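PDB 3EC4: putative Acetyltransferase from the GNAT family from Novosphingobium aromaticivorans DSM 12444, which probably transfers an acyl group, most likely from acetyl-coenzyme A, to an acceptor substrate that has not been identified. Local coordinates for residues V93-I101 with R177-A187. Numbering follows the deposited sequence.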
loop_
_atom_site.group_PDB
_atom_site.type_symbol
_atom_site.label_atom_id
_atom_site.label_comp_id
_atom_site.label_asym_id
_atom_site.label_seq_id
_atom_site.Cartn_x
_atom_site.Cartn_y
_atom_site.Cartn_z
ATOM N N VAL A 93 -16.681 10.642 6.782
ATOM C CA VAL A 93 -16.242 9.589 7.744
ATOM C C VAL A 93 -17.115 9.829 9.026
ATOM O O VAL A 93 -17.006 10.882 9.645
ATOM C CB VAL A 93 -14.646 9.673 7.973
ATOM C CG1 VAL A 93 -14.136 8.843 9.172
ATOM C CG2 VAL A 93 -13.839 9.310 6.685
ATOM N N PRO A 94 -17.998 8.876 9.421
ATOM C CA PRO A 94 -18.715 9.108 10.688
ATOM C C PRO A 94 -17.702 9.140 11.788
ATOM O O PRO A 94 -16.760 8.377 11.747
ATOM C CB PRO A 94 -19.657 7.906 10.819
ATOM C CG PRO A 94 -19.253 6.953 9.782
ATOM C CD PRO A 94 -18.345 7.592 8.810
ATOM N N SER A 95 -17.819 10.048 12.732
ATOM C CA SER A 95 -16.790 10.097 13.780
ATOM C C SER A 95 -16.940 8.859 14.697
ATOM O O SER A 95 -18.059 8.330 14.904
ATOM C CB SER A 95 -16.829 11.403 14.580
ATOM O OG SER A 95 -18.009 11.460 15.348
ATOM N N PHE A 96 -15.798 8.347 15.161
ATOM C CA PHE A 96 -15.736 7.139 15.976
ATOM C C PHE A 96 -14.518 7.309 16.876
ATOM O O PHE A 96 -13.380 7.260 16.383
ATOM C CB PHE A 96 -15.585 5.954 15.048
ATOM C CG PHE A 96 -15.742 4.605 15.701
ATOM C CD1 PHE A 96 -14.636 3.936 16.205
ATOM C CD2 PHE A 96 -16.970 3.970 15.714
ATOM C CE1 PHE A 96 -14.743 2.660 16.731
ATOM C CE2 PHE A 96 -17.097 2.697 16.240
ATOM C CZ PHE A 96 -15.977 2.045 16.782
ATOM N N ASP A 97 -14.777 7.568 18.161
ATOM C CA ASP A 97 -13.765 7.789 19.179
ATOM C C ASP A 97 -13.361 6.456 19.753
ATOM O O ASP A 97 -14.184 5.759 20.355
ATOM C CB ASP A 97 -14.324 8.718 20.253
ATOM C CG ASP A 97 -13.324 9.066 21.357
ATOM O OD1 ASP A 97 -12.127 8.852 21.183
ATOM O OD2 ASP A 97 -13.760 9.615 22.395
ATOM N N ASP A 98 -12.084 6.108 19.596
ATOM C CA ASP A 98 -11.605 4.785 19.979
ATOM C C ASP A 98 -10.250 4.913 20.690
ATOM O O ASP A 98 -9.218 4.837 20.058
ATOM C CB ASP A 98 -11.471 3.942 18.702
ATOM C CG ASP A 98 -11.312 2.457 18.972
ATOM O OD1 ASP A 98 -11.014 2.050 20.121
ATOM O OD2 ASP A 98 -11.461 1.709 18.000
ATOM N N PRO A 99 -10.260 5.185 22.006
ATOM C CA PRO A 99 -8.981 5.433 22.678
ATOM C C PRO A 99 -8.057 4.220 22.814
ATOM O O PRO A 99 -6.863 4.412 23.062
ATOM C CB PRO A 99 -9.403 5.953 24.051
ATOM C CG PRO A 99 -10.856 6.168 23.991
ATOM C CD PRO A 99 -11.395 5.318 22.929
ATOM N N GLY A 100 -8.568 3.011 22.627
ATOM C CA GLY A 100 -7.738 1.807 22.561
ATOM C C GLY A 100 -6.786 1.758 21.354
ATOM O O GLY A 100 -5.878 0.909 21.299
ATOM N N ILE A 101 -6.981 2.635 20.376
ATOM C CA ILE A 101 -6.073 2.673 19.226
ATOM C C ILE A 101 -4.956 3.655 19.569
ATOM O O ILE A 101 -5.235 4.816 19.932
ATOM C CB ILE A 101 -6.788 3.099 17.933
ATOM C CG1 ILE A 101 -8.050 2.285 17.683
ATOM C CG2 ILE A 101 -5.825 3.014 16.706
ATOM C CD1 ILE A 101 -7.831 0.806 17.742
ATOM N N ARG A 177 -11.490 -1.345 13.277
ATOM C CA ARG A 177 -11.201 -0.221 14.155
ATOM C C ARG A 177 -9.940 0.547 13.755
ATOM O O ARG A 177 -9.927 1.770 13.772
ATOM C CB ARG A 177 -11.141 -0.667 15.599
ATOM C CG ARG A 177 -12.497 -1.094 16.151
ATOM C CD ARG A 177 -12.308 -1.893 17.391
ATOM N NE ARG A 177 -11.647 -1.101 18.422
ATOM C CZ ARG A 177 -11.096 -1.621 19.508
ATOM N NH1 ARG A 177 -11.167 -2.928 19.762
ATOM N NH2 ARG A 177 -10.490 -0.824 20.357
ATOM N N LEU A 178 -8.904 -0.164 13.329
ATOM C CA LEU A 178 -7.668 0.469 12.845
ATOM C C LEU A 178 -7.871 1.247 11.535
ATOM O O LEU A 178 -7.364 2.374 11.393
ATOM C CB LEU A 178 -6.584 -0.594 12.682
ATOM C CG LEU A 178 -6.023 -1.029 14.063
ATOM C CD1 LEU A 178 -5.326 -2.377 14.061
ATOM C CD2 LEU A 178 -5.040 0.081 14.601
ATOM N N ILE A 179 -8.586 0.654 10.580
ATOM C CA ILE A 179 -8.939 1.391 9.363
ATOM C C ILE A 179 -9.702 2.689 9.710
ATOM O O ILE A 179 -9.418 3.755 9.164
ATOM C CB ILE A 179 -9.718 0.504 8.364
ATOM C CG1 ILE A 179 -8.806 -0.614 7.845
ATOM C CG2 ILE A 179 -10.261 1.390 7.187
ATOM C CD1 ILE A 179 -9.488 -1.858 7.264
ATOM N N ARG A 180 -10.679 2.602 10.596
ATOM C CA ARG A 180 -11.397 3.805 11.047
ATOM C C ARG A 180 -10.444 4.887 11.531
ATOM O O ARG A 180 -10.626 6.054 11.216
ATOM C CB ARG A 180 -12.364 3.494 12.180
ATOM C CG ARG A 180 -13.636 2.699 11.781
ATOM C CD ARG A 180 -14.426 2.418 13.022
ATOM N NE ARG A 180 -15.713 1.737 12.882
ATOM C CZ ARG A 180 -16.839 2.345 12.515
ATOM N NH1 ARG A 180 -16.840 3.621 12.199
ATOM N NH2 ARG A 180 -17.978 1.664 12.456
ATOM N N LYS A 181 -9.466 4.513 12.335
ATOM C CA LYS A 181 -8.533 5.493 12.879
ATOM C C LYS A 181 -7.695 6.122 11.776
ATOM O O LYS A 181 -7.522 7.333 11.697
ATOM C CB LYS A 181 -7.635 4.848 13.911
ATOM C CG LYS A 181 -6.751 5.857 14.634
ATOM C CD LYS A 181 -7.514 6.825 15.509
ATOM C CE LYS A 181 -6.538 7.716 16.251
ATOM N NZ LYS A 181 -7.209 8.702 17.055
ATOM N N VAL A 182 -7.157 5.299 10.900
ATOM C CA VAL A 182 -6.368 5.837 9.790
ATOM C C VAL A 182 -7.174 6.860 8.914
ATOM O O VAL A 182 -6.671 7.949 8.578
ATOM C CB VAL A 182 -5.797 4.669 8.903
ATOM C CG1 VAL A 182 -5.184 5.292 7.571
ATOM C CG2 VAL A 182 -4.733 3.854 9.643
ATOM N N ILE A 183 -8.413 6.504 8.536
ATOM C CA ILE A 183 -9.223 7.351 7.650
ATOM C C ILE A 183 -9.734 8.643 8.328
ATOM O O ILE A 183 -9.897 9.634 7.668
ATOM C CB ILE A 183 -10.351 6.577 6.924
ATOM C CG1 ILE A 183 -11.437 6.096 7.874
ATOM C CG2 ILE A 183 -9.748 5.442 6.074
ATOM C CD1 ILE A 183 -12.609 5.331 7.146
ATOM N N ALA A 184 -9.866 8.604 9.665
ATOM C CA ALA A 184 -10.180 9.776 10.457
ATOM C C ALA A 184 -9.072 10.818 10.306
ATOM O O ALA A 184 -9.343 12.026 10.178
ATOM C CB ALA A 184 -10.358 9.371 11.888
ATOM N N GLY A 185 -7.822 10.366 10.326
ATOM C CA GLY A 185 -6.679 11.288 10.219
ATOM C C GLY A 185 -6.628 11.891 8.832
ATOM O O GLY A 185 -6.418 13.101 8.671
HETATM N N MSE A 186 -6.835 11.039 7.820
HETATM C CA MSE A 186 -6.946 11.508 6.428
HETATM C C MSE A 186 -8.063 12.567 6.286
HETATM O O MSE A 186 -7.839 13.696 5.812
HETATM C CB MSE A 186 -7.179 10.337 5.491
HETATM C CG MSE A 186 -5.955 9.423 5.444
HETATM SE SE MSE A 186 -6.397 7.856 4.417
HETATM C CE MSE A 186 -4.687 6.981 4.461
ATOM N N ALA A 187 -9.231 12.226 6.803
ATOM C CA ALA A 187 -10.359 13.155 6.849
ATOM C C ALA A 187 -10.025 14.490 7.483
ATOM O O ALA A 187 -10.404 15.535 6.938
ATOM C CB ALA A 187 -11.551 12.509 7.558
HETATM O O HOH W 1 -15.274 5.833 11.284
HETATM O O HOH W 2 -11.281 3.077 15.662
HETATM O O HOH W 3 -10.189 7.420 17.849
HETATM O O HOH W 4 -7.376 6.780 19.375
#
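Phe96, Asp98 and Ile101 reach from an irregular loop onto residues 177-187 of helix 174-188, and Val93 does the same a turn or more further along. The Phe96 ring lies against the long side chain of Arg180: the CD methylene sits over one face, 3.6 Å from the ring centroid, and the guanidinium continues across that face, its plane tilted only 10°, a stack that is also cation-pi. The straight run from CG to NE probably carries Arg180 over the ring, and the turn at chi4 (-80°) lays the guanidinium flat. Water 1 joins Arg180 NH1 to Pro94 O. Asp98 meets Arg177 side-on through both syn lone pairs, NE to OD2 at 2.8 Å and 177°, NH2 to OD1 at 2.9 Å, carboxylate and guanidinium nearly coplanar. Water 2 bridges OD2 to Arg177 O. With an alanine here, the Asp98 carboxylate would probably keep that water but lose its side-on charged mate. Two apolar knobs mark the ends. Ile101 CG2 fits between Leu178 CD2 (3.7 Å) and Lys181 CG (3.6 Å), while Val93 settles into the shallow hollow between Ile183 and Ala187, its CG2 4.0 Å from Ala187 CB. At the turn, water 4 bridges Lys181 NZ to the carbonyls of Asp98 and Ile101; water 3 links it, weakly at NZ, to Asp98 N. Ile179, Val182 and Met186 face the central sheet, with Leu178 and Ile183 at the border serving both sides. This is the GNAT-fold helix after strand 157-165, whose preceding loop in relatives binds the acyl-CoA pyrophosphate and probably does so here.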